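Local coordinates for conserved hypothetical protein (Bacteroides thetaiotaomicron, PDB 2FB6) that is of unknown function but folds as a small parallel alpha/beta domain that probably belongs to the DsrE-like family, at residues N43-G48 / T105-N110. Sequence-based numbering, arbitrary orientation. Where two conformers were deposited one is given.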
loop_
_atom_site.group_PDB
_atom_site.type_symbol
_atom_site.label_atom_id
_atom_site.label_comp_id
_atom_site.label_asym_id
_atom_site.label_seq_id
_atom_site.Cartn_x
_atom_site.Cartn_y
_atom_site.Cartn_z
ATOM N N ASN A 43 -2.802 -4.537 3.901
ATOM C CA ASN A 43 -1.968 -3.359 4.075
ATOM C C ASN A 43 -1.066 -3.180 2.859
ATOM O O ASN A 43 -0.418 -4.137 2.429
ATOM C CB ASN A 43 -1.091 -3.517 5.323
ATOM C CG ASN A 43 -0.189 -2.315 5.559
ATOM O OD1 ASN A 43 1.040 -2.444 5.628
ATOM N ND2 ASN A 43 -0.792 -1.142 5.693
ATOM N N ILE A 44 -1.012 -1.960 2.332
ATOM C CA ILE A 44 -0.169 -1.673 1.176
ATOM C C ILE A 44 0.882 -0.662 1.593
ATOM O O ILE A 44 0.551 0.354 2.194
ATOM C CB ILE A 44 -0.996 -1.133 -0.023
ATOM C CG1 ILE A 44 -2.060 -2.179 -0.451
ATOM C CG2 ILE A 44 -0.038 -0.761 -1.191
ATOM C CD1 ILE A 44 -2.951 -1.752 -1.571
ATOM N N ILE A 45 2.139 -0.972 1.291
ATOM C CA ILE A 45 3.268 -0.092 1.609
ATOM C C ILE A 45 3.750 0.550 0.306
ATOM O O ILE A 45 4.165 -0.146 -0.611
ATOM C CB ILE A 45 4.444 -0.877 2.229
ATOM C CG1 ILE A 45 3.998 -1.682 3.462
ATOM C CG2 ILE A 45 5.593 0.087 2.547
ATOM C CD1 ILE A 45 5.019 -2.748 3.843
ATOM N N LEU A 46 3.675 1.874 0.245
ATOM C CA LEU A 46 4.185 2.630 -0.897
ATOM C C LEU A 46 5.628 3.022 -0.639
ATOM O O LEU A 46 5.910 3.811 0.258
ATOM C CB LEU A 46 3.360 3.897 -1.100
ATOM C CG LEU A 46 1.994 3.719 -1.740
ATOM C CD1 LEU A 46 1.224 5.016 -1.705
ATOM C CD2 LEU A 46 2.180 3.266 -3.170
ATOM N N TRP A 47 6.558 2.484 -1.425
ATOM C CA TRP A 47 7.968 2.727 -1.144
ATOM C C TRP A 47 8.748 2.492 -2.423
ATOM O O TRP A 47 8.761 1.376 -2.931
ATOM C CB TRP A 47 8.426 1.742 -0.058
ATOM C CG TRP A 47 9.749 2.048 0.582
ATOM C CD1 TRP A 47 10.735 2.867 0.109
ATOM C CD2 TRP A 47 10.236 1.491 1.799
ATOM N NE1 TRP A 47 11.808 2.859 0.971
ATOM C CE2 TRP A 47 11.517 2.031 2.024
ATOM C CE3 TRP A 47 9.698 0.604 2.746
ATOM C CZ2 TRP A 47 12.289 1.691 3.144
ATOM C CZ3 TRP A 47 10.467 0.278 3.866
ATOM C CH2 TRP A 47 11.730 0.820 4.053
ATOM N N GLY A 48 9.420 3.533 -2.919
ATOM C CA GLY A 48 10.173 3.433 -4.181
ATOM C C GLY A 48 9.536 4.250 -5.285
ATOM O O GLY A 48 8.922 5.274 -5.012
ATOM N N THR A 105 10.526 -4.129 8.867
ATOM C CA THR A 105 11.285 -5.131 9.602
ATOM C C THR A 105 10.336 -5.989 10.427
ATOM O O THR A 105 10.417 -7.225 10.377
ATOM C CB THR A 105 12.374 -4.476 10.483
ATOM O OG1 THR A 105 13.213 -3.644 9.668
ATOM C CG2 THR A 105 13.235 -5.552 11.168
ATOM N N GLU A 106 9.416 -5.355 11.149
ATOM C CA GLU A 106 8.477 -6.112 11.968
ATOM C C GLU A 106 7.598 -7.029 11.129
ATOM O O GLU A 106 7.369 -8.191 11.491
ATOM C CB GLU A 106 7.633 -5.168 12.822
ATOM C CG GLU A 106 8.450 -4.487 13.920
ATOM C CD GLU A 106 8.845 -5.446 15.028
ATOM O OE1 GLU A 106 7.934 -6.057 15.637
ATOM O OE2 GLU A 106 10.057 -5.600 15.286
ATOM N N TYR A 107 7.110 -6.522 9.994
ATOM C CA TYR A 107 6.256 -7.348 9.131
ATOM C C TYR A 107 7.010 -8.593 8.688
ATOM O O TYR A 107 6.470 -9.699 8.701
ATOM C CB TYR A 107 5.783 -6.580 7.889
ATOM C CG TYR A 107 5.021 -5.290 8.159
ATOM C CD1 TYR A 107 4.217 -5.128 9.304
ATOM C CD2 TYR A 107 5.057 -4.254 7.233
ATOM C CE1 TYR A 107 3.518 -3.932 9.538
ATOM C CE2 TYR A 107 4.351 -3.070 7.455
ATOM C CZ TYR A 107 3.577 -2.922 8.602
ATOM O OH TYR A 107 2.867 -1.760 8.819
ATOM N N LEU A 108 8.260 -8.414 8.300
ATOM C CA LEU A 108 9.068 -9.548 7.852
ATOM C C LEU A 108 9.349 -10.515 9.004
ATOM O O LEU A 108 9.213 -11.733 8.847
ATOM C CB LEU A 108 10.380 -9.040 7.248
ATOM C CG LEU A 108 10.233 -8.422 5.857
ATOM C CD1 LEU A 108 11.388 -7.465 5.537
ATOM C CD2 LEU A 108 10.101 -9.512 4.773
ATOM N N LYS A 109 9.723 -9.967 10.159
ATOM C CA LYS A 109 10.052 -10.790 11.351
ATOM C C LYS A 109 8.859 -11.597 11.826
ATOM O O LYS A 109 9.024 -12.708 12.348
ATOM C CB LYS A 109 10.546 -9.913 12.497
ATOM C CG LYS A 109 11.793 -9.110 12.153
ATOM C CD LYS A 109 13.015 -9.704 12.754
ATOM C CE LYS A 109 14.236 -8.856 12.477
ATOM N NZ LYS A 109 15.470 -9.556 12.913
ATOM N N ASN A 110 7.664 -11.031 11.654
ATOM C CA ASN A 110 6.421 -11.694 12.074
ATOM C C ASN A 110 5.958 -12.778 11.107
ATOM O O ASN A 110 4.953 -13.448 11.367
ATOM C CB ASN A 110 5.307 -10.663 12.270
ATOM C CG ASN A 110 5.588 -9.713 13.409
ATOM O OD1 ASN A 110 6.401 -10.006 14.295
ATOM N ND2 ASN A 110 4.921 -8.570 13.401
#
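Tyr107 bridges the space between helix 101-109 and strand 41-46 by laying one edge of its ring against the end of Ile45 and sending its phenol end past Asn43. The backbones stay well separated, with 10.4 Å between the CA atoms of Asn43 and Tyr107, so the link is made by side chains alone. From CB, which points at the strand, the tyrosine turns its CG anti to its own carbonyl carbon (chi1 -57°), and CB and CG pass without touching the strand. The first atom to meet it is CD2, 3.7 Å from Ile45 CD1. Next along the same edge, CE2 lies equally close to Ile45 CD1, at 3.7 Å, and the methyl sits near the ring plane. Ile45 reaches this place through an extended outer torsion (chi2 164°), and the two side chains run past each other in opposite directions. Beyond CE2 the Asn43 side chain crosses that of the tyrosine at about a right angle, its amide plane turned 69° from the ring plane; CG of Asn43 lies 4.5 Å from Tyr107 OH, a loose approach. The hydroxyl is hydrogen-bonded to OE2 of Glu75, on the adjoining strand, which pins the tip of the ring to the sheet. With an alanine here, the Ile45 methyl would probably lose its aromatic neighbour, a gap would open between helix and sheet, and Glu75 would be left without its hydroxyl partner. Asn43 and Ile45 lie on the same face of the parallel sheet, in a strand flanked by 9-14 and 73-77; Thr11, Leu13 and Met100 also pack on Ile45, while helix 101-109, part of the crossover from edge strand 96-98 to edge strand 113-116, covers that face.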